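Local coordinates for protein autotransporter adhesin (Vibrio vulnificus, PDB 4ERR) that probably directs the MARTX toxin effector domain DUF5 to host-cell membranes, as a four-helical-bundle membrane localization domain, at residues D33-A38 / A45-L50; G22-G27 / A59-S64; K15-P20 / N67-Q72. One frame throughout, in Å; residues are numbered along the deposited sequence.

Interaction 1: D33-A38 / A45-L50; sequences DLVHQA and AASFEL
V35 reaches across from 33-38 and packs against A46, S47 and L50 of 45-50, in an antiparallel helical hairpin formed by helix 7-37 and helix 41-60. The axes of the two segments come within 8.7 Å and run at 163°, and the CA atoms of V35 and A46 are 5.3 Å from each other, consistent with the small side chain of A46.

The apolar part of the contact rests on one branch of the valine. V35 CG2 sits 3.8 Å from A46 CB and 3.9 Å from L50 CD2, filling the groove between residues one helical turn apart. L34 adds only a little at the margin. L50 also touches I28, Q31 and L32 of helix 7-37, and V77 of the second subunit packs on it from across the dimer, consistent with its burial.

The polar atoms nearby make no hydrogen bond between the two segments. V35 CG2 also lies 3.6 Å from the backbone oxygen A46 O, which is in turn hydrogen-bonded to the side-chain NE2 of Q31. The S47 hydroxyl is satisfied by Q43 O, one turn earlier in its own helix, and meets V35 only by van der Waals contact. With V35 CG1 anti to the backbone N (chi1 169°), that methyl stands 3.6 Å from S47 OG.

Interaction 2: G22-G27 / A59-S64; sequences GASYQG and AEHPTS
S24 and H61 meet through a single hydrogen bond, 2.8 Å between S24 OG and H61 NE2. The hydroxyl lies at the edge of the imidazole and near its plane. S24 OG stands anti to its carbonyl carbon (chi1 -64°), which carries it out from the helix surface to the ring. The same oxygen has a weak hydrogen bond to P20 O, one turn earlier in helix 7-37; its one proton cannot serve P20 O and H61 NE2 fully at once.

A water bridge extends this polar patch. The water donates to E60 OE1 (2.8 Å) and is hydrogen-bonded to S24 OG (3.1 Å), joining a carboxylate and a hydroxyl that are 4.3 Å apart and do not bond directly.

All this takes place where helix 41-60 ends. H61 is the first residue to leave helical geometry, and the chain then runs through P62 and T63 to S64, the N-cap of helix 65-81, whose OG accepts a hydrogen bond from N67 N. In the four-helical-bundle membrane localization domain, the contact thus ties the 61-64 turn between these two helices to the middle of the long helix 7-37.

Nonpolar and aromatic neighbours also pack on the imidazole. E60 CG lies 3.5 Å above one face of the H61 ring, offset toward its rim, while Y57 meets the ring edge-to-face and also touches S24 and Y25. The dimer partner closes in on the same region: H61 O accepts a hydrogen bond from N67 ND2 of the second subunit, and Y25 forms a cation-pi contact with R66 of that subunit.

Interaction 3: K15-P20 / N67-Q72; sequences KVFAKP and NQALTQ
F17 and Q68 mark the nearest backbone approach of 15-20 and 67-72, with their CA atoms 7.2 Å apart. Both segments are helical and run antiparallel at 148°, their axes 9.2 Å apart at the closest point, pairing helix 7-37 with helix 65-81. Helix 7-37 is kinked at P20, whose N cannot bond to the preceding turn.

The F17 ring bridges this gap nearly alone. From a CB that already points at 67-72, chi1 of -68° sets CG anti to the carbonyl carbon and places the ring between Q68 and Q72. The flat amide end of Q68 lies over one face of the ring, offset toward its rim and nearly parallel to it (planes 16° apart). Closer to the backbone, Q68 CB is 3.5 Å from F17 CD2, and A69 fills in beside the same ring atom, with A69 CB 4.4 Å from F17 CD2.

The F17 and Q72 side chains approach each other head-on from their two helices, and the amide meets the ring at its edge. Its carbon CD lies in the ring plane, and Q72 OE1 is 3.4 Å from F17 CE2. R13 NH1 is hydrogen-bonded to Q72 OE1.

No hydrogen bond joins the two segments; the ring is covered on one face by the Q68 amide and met at its edge by the Q72 amide. The Q72 carbonyl oxygen set against the weakly positive ring hydrogens should be mildly favourable, and R13 probably draws charge toward that oxygen.

The three contacts lie in a row along helix 7-37, which supplies one side of each: interaction 1 pairs it with helix 41-60, interaction 2 with the end of that helix and the turn after it, interaction 3 with helix 65-81. The chain passes them in mirrored order, 15-20, 22-27 and 33-38 going out, 45-50, 59-64 and 67-72 coming back. The centres of interactions 1 and 2 are about 19 Å apart, those of 2 and 3, which touch, about 12 Å, and those of 1 and 3 about 30 Å. All three also meet the second subunit, through helix 7-37 (Y25, D33, H36) and through 45-50, 59-64 and 67-72, so the same region builds both fold and dimer.

Interaction 1: D33-A38 / A45-L50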
loop_
_atom_site.group_PDB
_atom_site.type_symbol
_atom_site.label_atom_id
_atom_site.label_comp_id
_atom_site.label_asym_id
_atom_site.label_seq_id
_atom_site.Cartn_x
_atom_site.Cartn_y
_atom_site.Cartn_z
ATOM N N ASP B 33 -2.138 6.957 19.567
ATOM C CA ASP B 33 -2.759 6.628 20.842
ATOM C C ASP B 33 -2.206 7.523 21.953
ATOM O O ASP B 33 -2.976 7.987 22.781
ATOM C CB ASP B 33 -2.571 5.148 21.185
ATOM C CG ASP B 33 -3.644 4.254 20.597
ATOM O OD1 ASP B 33 -4.829 4.666 20.472
ATOM O OD2 ASP B 33 -3.299 3.114 20.309
ATOM N N LEU B 34 -0.885 7.788 21.957
ATOM C CA LEU B 34 -0.311 8.717 22.971
ATOM C C LEU B 34 -0.944 10.108 22.879
ATOM O O LEU B 34 -1.259 10.713 23.907
ATOM C CB LEU B 34 1.218 8.825 22.889
ATOM C CG LEU B 34 1.956 7.530 23.263
ATOM C CD1 LEU B 34 3.462 7.777 23.185
ATOM C CD2 LEU B 34 1.549 7.024 24.666
ATOM N N VAL B 35 -1.149 10.606 21.651
ATOM C CA VAL B 35 -1.777 11.910 21.466
ATOM C C VAL B 35 -3.155 11.926 22.171
ATOM O O VAL B 35 -3.455 12.834 22.933
ATOM C CB VAL B 35 -1.925 12.284 19.959
ATOM C CG1 VAL B 35 -2.821 13.503 19.799
ATOM C CG2 VAL B 35 -0.535 12.521 19.277
ATOM N N HIS B 36 -3.974 10.898 21.951
ATOM C CA HIS B 36 -5.310 10.879 22.535
ATOM C C HIS B 36 -5.353 10.581 24.020
ATOM O O HIS B 36 -6.318 10.940 24.688
ATOM C CB HIS B 36 -6.204 9.921 21.754
ATOM C CG HIS B 36 -6.535 10.413 20.377
ATOM N ND1 HIS B 36 -7.360 11.497 20.165
ATOM C CD2 HIS B 36 -6.173 9.968 19.142
ATOM C CE1 HIS B 36 -7.491 11.699 18.862
ATOM N NE2 HIS B 36 -6.777 10.794 18.222
ATOM N N GLN B 37 -4.298 9.980 24.547
ATOM C CA GLN B 37 -4.238 9.638 25.971
ATOM C C GLN B 37 -3.667 10.787 26.811
ATOM O O GLN B 37 -3.837 10.828 28.052
ATOM C CB GLN B 37 -3.425 8.347 26.150
ATOM C CG GLN B 37 -4.193 7.095 25.713
ATOM C CD GLN B 37 -3.307 5.863 25.489
ATOM O OE1 GLN B 37 -2.148 5.835 25.883
ATOM N NE2 GLN B 37 -3.865 4.845 24.828
ATOM N N ALA B 38 -3.002 11.718 26.137
ATOM C CA ALA B 38 -2.373 12.864 26.785
ATOM C C ALA B 38 -3.369 13.990 27.065
ATOM O O ALA B 38 -4.361 14.146 26.365
ATOM C CB ALA B 38 -1.222 13.383 25.908
ATOM N N ALA B 45 3.087 18.199 22.729
ATOM C CA ALA B 45 4.363 17.561 22.432
ATOM C C ALA B 45 4.168 16.271 21.622
ATOM O O ALA B 45 4.885 16.015 20.641
ATOM C CB ALA B 45 5.147 17.271 23.714
ATOM N N ALA B 46 3.184 15.473 22.014
ATOM C CA ALA B 46 2.947 14.205 21.352
ATOM C C ALA B 46 2.528 14.427 19.888
ATOM O O ALA B 46 2.875 13.618 19.005
ATOM C CB ALA B 46 1.870 13.395 22.116
ATOM N N SER B 47 1.774 15.509 19.645
ATOM C CA SER B 47 1.292 15.825 18.307
ATOM C C SER B 47 2.423 16.240 17.386
ATOM O O SER B 47 2.465 15.838 16.236
ATOM C CB SER B 47 0.207 16.902 18.359
ATOM O OG SER B 47 -0.909 16.414 19.075
ATOM N N PHE B 48 3.386 17.006 17.902
ATOM C CA PHE B 48 4.564 17.312 17.090
ATOM C C PHE B 48 5.308 16.062 16.666
ATOM O O PHE B 48 5.745 15.935 15.523
ATOM C CB PHE B 48 5.525 18.240 17.830
ATOM C CG PHE B 48 5.149 19.689 17.729
ATOM C CD1 PHE B 48 5.453 20.406 16.578
ATOM C CD2 PHE B 48 4.470 20.335 18.756
ATOM C CE1 PHE B 48 5.123 21.749 16.467
ATOM C CE2 PHE B 48 4.133 21.713 18.645
ATOM C CZ PHE B 48 4.453 22.401 17.496
ATOM N N GLU B 49 5.461 15.120 17.585
ATOM C CA GLU B 49 6.191 13.917 17.253
ATOM C C GLU B 49 5.413 13.004 16.318
ATOM O O GLU B 49 6.011 12.329 15.476
ATOM C CB GLU B 49 6.658 13.177 18.498
ATOM C CG GLU B 49 7.893 12.390 18.218
ATOM C CD GLU B 49 9.139 13.279 17.900
ATOM O OE1 GLU B 49 9.122 14.511 18.090
ATOM O OE2 GLU B 49 10.146 12.741 17.471
ATOM N N LEU B 50 4.086 13.000 16.442
ATOM C CA LEU B 50 3.247 12.279 15.492
ATOM C C LEU B 50 3.472 12.826 14.070
ATOM O O LEU B 50 3.671 12.065 13.120
ATOM C CB LEU B 50 1.775 12.402 15.886
ATOM C CG LEU B 50 0.761 11.798 14.931
ATOM C CD1 LEU B 50 1.006 10.316 14.751
ATOM C CD2 LEU B 50 -0.639 12.073 15.454
#

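Interaction 2: G22-G27 / A59-S64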
loop_
_atom_site.group_PDB
_atom_site.type_symbol
_atom_site.label_atom_id
_atom_site.label_comp_id
_atom_site.label_asym_id
_atom_site.label_seq_id
_atom_site.Cartn_x
_atom_site.Cartn_y
_atom_site.Cartn_z
ATOM N N GLY B 22 5.055 -1.892 7.666
ATOM C CA GLY B 22 4.137 -2.192 8.764
ATOM C C GLY B 22 4.693 -1.794 10.118
ATOM O O GLY B 22 3.955 -1.312 10.990
ATOM N N ALA B 23 6.004 -1.982 10.290
ATOM C CA ALA B 23 6.674 -1.564 11.512
ATOM C C ALA B 23 6.629 -0.026 11.704
ATOM O O ALA B 23 6.319 0.463 12.802
ATOM C CB ALA B 23 8.126 -2.094 11.542
ATOM N N SER B 24 6.943 0.725 10.655
ATOM C CA SER B 24 6.844 2.178 10.727
ATOM C C SER B 24 5.400 2.600 10.998
ATOM O O SER B 24 5.144 3.485 11.801
ATOM C CB SER B 24 7.368 2.846 9.446
ATOM O OG SER B 24 8.741 2.598 9.256
ATOM N N TYR B 25 4.449 1.935 10.339
ATOM C CA TYR B 25 3.042 2.251 10.552
ATOM C C TYR B 25 2.621 2.055 12.004
ATOM O O TYR B 25 1.926 2.881 12.575
ATOM C CB TYR B 25 2.147 1.462 9.615
ATOM C CG TYR B 25 0.699 1.809 9.666
ATOM C CD1 TYR B 25 0.263 3.103 9.418
ATOM C CD2 TYR B 25 -0.270 0.832 9.873
ATOM C CE1 TYR B 25 -1.098 3.414 9.403
ATOM C CE2 TYR B 25 -1.646 1.143 9.843
ATOM C CZ TYR B 25 -2.045 2.420 9.615
ATOM O OH TYR B 25 -3.406 2.720 9.564
ATOM N N GLN B 26 3.040 0.943 12.596
ATOM C CA GLN B 26 2.740 0.680 13.991
ATOM C C GLN B 26 3.260 1.788 14.899
ATOM O O GLN B 26 2.637 2.149 15.897
ATOM C CB GLN B 26 3.318 -0.661 14.425
ATOM C CG GLN B 26 2.787 -1.112 15.785
ATOM C CD GLN B 26 1.260 -1.280 15.774
ATOM O OE1 GLN B 26 0.714 -1.988 14.925
ATOM N NE2 GLN B 26 0.569 -0.601 16.699
ATOM N N GLY B 27 4.419 2.328 14.554
ATOM C CA GLY B 27 4.977 3.460 15.285
ATOM C C GLY B 27 4.064 4.682 15.259
ATOM O O GLY B 27 3.892 5.393 16.262
ATOM N N ALA B 59 8.028 9.875 3.390
ATOM C CA ALA B 59 9.285 9.944 2.643
ATOM C C ALA B 59 9.926 8.565 2.443
ATOM O O ALA B 59 10.434 8.250 1.354
ATOM C CB ALA B 59 10.275 10.906 3.362
ATOM N N GLU B 60 9.867 7.744 3.486
ATOM C CA GLU B 60 10.523 6.434 3.515
ATOM C C GLU B 60 9.743 5.314 2.803
ATOM O O GLU B 60 10.358 4.393 2.233
ATOM C CB GLU B 60 10.743 6.030 4.977
ATOM C CG GLU B 60 11.667 4.843 5.212
ATOM C CD GLU B 60 11.936 4.570 6.703
ATOM O OE1 GLU B 60 11.560 5.405 7.592
ATOM O OE2 GLU B 60 12.539 3.510 6.988
ATOM N N HIS B 61 8.412 5.390 2.841
ATOM C CA HIS B 61 7.547 4.309 2.349
ATOM C C HIS B 61 6.449 4.786 1.386
ATOM O O HIS B 61 5.251 4.641 1.655
ATOM C CB HIS B 61 6.899 3.615 3.542
ATOM C CG HIS B 61 7.862 3.173 4.603
ATOM N ND1 HIS B 61 8.846 2.230 4.386
ATOM C CD2 HIS B 61 7.929 3.489 5.924
ATOM C CE1 HIS B 61 9.489 2.004 5.524
ATOM N NE2 HIS B 61 8.973 2.781 6.462
ATOM N N PRO B 62 6.847 5.330 0.239
ATOM C CA PRO B 62 5.893 5.854 -0.749
ATOM C C PRO B 62 5.071 4.784 -1.471
ATOM O O PRO B 62 3.963 5.075 -1.963
ATOM C CB PRO B 62 6.801 6.582 -1.750
ATOM C CG PRO B 62 8.131 5.880 -1.625
ATOM C CD PRO B 62 8.243 5.463 -0.200
ATOM N N THR B 63 5.592 3.551 -1.512
ATOM C CA THR B 63 5.016 2.492 -2.299
ATOM C C THR B 63 4.819 1.238 -1.426
ATOM O O THR B 63 5.764 0.756 -0.752
ATOM C CB THR B 63 5.938 2.178 -3.485
ATOM O OG1 THR B 63 6.168 3.395 -4.193
ATOM C CG2 THR B 63 5.330 1.137 -4.430
ATOM N N SER B 64 3.594 0.724 -1.446
ATOM C CA SER B 64 3.229 -0.416 -0.618
ATOM C C SER B 64 4.055 -1.651 -0.984
ATOM O O SER B 64 4.607 -1.768 -2.090
ATOM C CB SER B 64 1.745 -0.739 -0.777
ATOM O OG SER B 64 1.464 -1.250 -2.063
HETATM O O HOH W 1 9.058 5.626 8.793
#

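Interaction 3: K15-P20 / N67-Q72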
loop_
_atom_site.group_PDB
_atom_site.type_symbol
_atom_site.label_atom_id
_atom_site.label_comp_id
_atom_site.label_asym_id
_atom_site.label_seq_id
_atom_site.Cartn_x
_atom_site.Cartn_y
_atom_site.Cartn_z
ATOM N N LYS B 15 4.981 -9.582 1.078
ATOM C CA LYS B 15 5.129 -9.626 2.532
ATOM C C LYS B 15 6.506 -9.146 3.001
ATOM O O LYS B 15 6.602 -8.426 3.996
ATOM C CB LYS B 15 4.851 -11.029 3.047
ATOM C CG LYS B 15 5.257 -11.253 4.492
ATOM C CD LYS B 15 5.041 -12.719 4.903
ATOM C CE LYS B 15 5.475 -13.019 6.336
ATOM N NZ LYS B 15 5.322 -14.479 6.691
ATOM N N VAL B 16 7.564 -9.541 2.298
ATOM C CA VAL B 16 8.920 -9.071 2.633
ATOM C C VAL B 16 9.032 -7.555 2.562
ATOM O O VAL B 16 9.617 -6.919 3.438
ATOM C CB VAL B 16 9.997 -9.670 1.703
ATOM C CG1 VAL B 16 11.363 -9.000 1.961
ATOM C CG2 VAL B 16 10.071 -11.177 1.905
ATOM N N PHE B 17 8.485 -6.976 1.501
ATOM C CA PHE B 17 8.534 -5.532 1.333
ATOM C C PHE B 17 7.633 -4.838 2.353
ATOM O O PHE B 17 7.950 -3.730 2.814
ATOM C CB PHE B 17 8.113 -5.144 -0.068
ATOM C CG PHE B 17 9.067 -5.564 -1.147
ATOM C CD1 PHE B 17 10.448 -5.539 -0.953
ATOM C CD2 PHE B 17 8.581 -5.908 -2.410
ATOM C CE1 PHE B 17 11.317 -5.888 -1.962
ATOM C CE2 PHE B 17 9.440 -6.221 -3.434
ATOM C CZ PHE B 17 10.824 -6.233 -3.201
ATOM N N ALA B 18 6.501 -5.480 2.672
ATOM C CA ALA B 18 5.533 -4.888 3.573
ATOM C C ALA B 18 5.983 -4.819 5.030
ATOM O O ALA B 18 5.554 -3.936 5.765
ATOM C CB ALA B 18 4.179 -5.633 3.489
ATOM N N LYS B 19 6.869 -5.733 5.417
ATOM C CA LYS B 19 7.294 -5.872 6.808
ATOM C C LYS B 19 7.836 -4.565 7.457
ATOM O O LYS B 19 7.328 -4.151 8.506
ATOM C CB LYS B 19 8.275 -7.058 6.935
ATOM C CG LYS B 19 8.539 -7.493 8.373
ATOM C CD LYS B 19 9.382 -8.774 8.442
ATOM C CE LYS B 19 8.567 -10.018 8.110
ATOM N NZ LYS B 19 9.350 -11.276 8.289
ATOM N N PRO B 20 8.839 -3.900 6.839
ATOM C CA PRO B 20 9.341 -2.641 7.428
ATOM C C PRO B 20 8.342 -1.505 7.382
ATOM O O PRO B 20 8.363 -0.613 8.237
ATOM C CB PRO B 20 10.571 -2.298 6.568
ATOM C CG PRO B 20 10.392 -3.075 5.297
ATOM C CD PRO B 20 9.657 -4.322 5.674
ATOM N N ASN B 67 2.573 -3.123 -4.067
ATOM C CA ASN B 67 2.891 -2.409 -5.303
ATOM C C ASN B 67 4.327 -2.638 -5.750
ATOM O O ASN B 67 4.596 -2.767 -6.946
ATOM C CB ASN B 67 2.524 -0.924 -5.229
ATOM C CG ASN B 67 1.030 -0.676 -5.434
ATOM O OD1 ASN B 67 0.189 -1.485 -5.004
ATOM N ND2 ASN B 67 0.697 0.413 -6.119
ATOM N N GLN B 68 5.239 -2.699 -4.788
ATOM C CA GLN B 68 6.632 -3.009 -5.100
ATOM C C GLN B 68 6.736 -4.385 -5.750
ATOM O O GLN B 68 7.459 -4.538 -6.748
ATOM C CB GLN B 68 7.516 -2.955 -3.865
ATOM C CG GLN B 68 7.768 -1.582 -3.298
ATOM C CD GLN B 68 8.581 -1.645 -2.032
ATOM O OE1 GLN B 68 8.068 -1.391 -0.925
ATOM N NE2 GLN B 68 9.816 -2.020 -2.166
ATOM N N ALA B 69 6.014 -5.372 -5.223
ATOM C CA ALA B 69 6.041 -6.740 -5.782
ATOM C C ALA B 69 5.391 -6.787 -7.172
ATOM O O ALA B 69 5.879 -7.458 -8.087
ATOM C CB ALA B 69 5.350 -7.741 -4.822
ATOM N N LEU B 70 4.280 -6.080 -7.325
ATOM C CA LEU B 70 3.615 -5.987 -8.642
ATOM C C LEU B 70 4.511 -5.329 -9.718
ATOM O O LEU B 70 4.445 -5.698 -10.885
ATOM C CB LEU B 70 2.295 -5.242 -8.529
ATOM C CG LEU B 70 1.146 -5.981 -7.858
ATOM C CD1 LEU B 70 -0.043 -5.053 -7.680
ATOM C CD2 LEU B 70 0.766 -7.218 -8.648
ATOM N N THR B 71 5.308 -4.339 -9.326
ATOM C CA THR B 71 6.231 -3.693 -10.247
ATOM C C THR B 71 7.260 -4.719 -10.730
ATOM O O THR B 71 7.609 -4.724 -11.899
ATOM C CB THR B 71 6.855 -2.432 -9.630
ATOM O OG1 THR B 71 5.813 -1.468 -9.401
ATOM C CG2 THR B 71 7.952 -1.812 -10.525
ATOM N N GLN B 72 7.722 -5.592 -9.821
ATOM C CA GLN B 72 8.649 -6.654 -10.219
ATOM C C GLN B 72 7.961 -7.672 -11.128
ATOM O O GLN B 72 8.545 -8.124 -12.127
ATOM C CB GLN B 72 9.282 -7.308 -8.985
ATOM C CG GLN B 72 10.175 -6.336 -8.229
ATOM C CD GLN B 72 10.890 -6.962 -7.045
ATOM O OE1 GLN B 72 10.330 -7.782 -6.323
ATOM N NE2 GLN B 72 12.149 -6.600 -6.869
#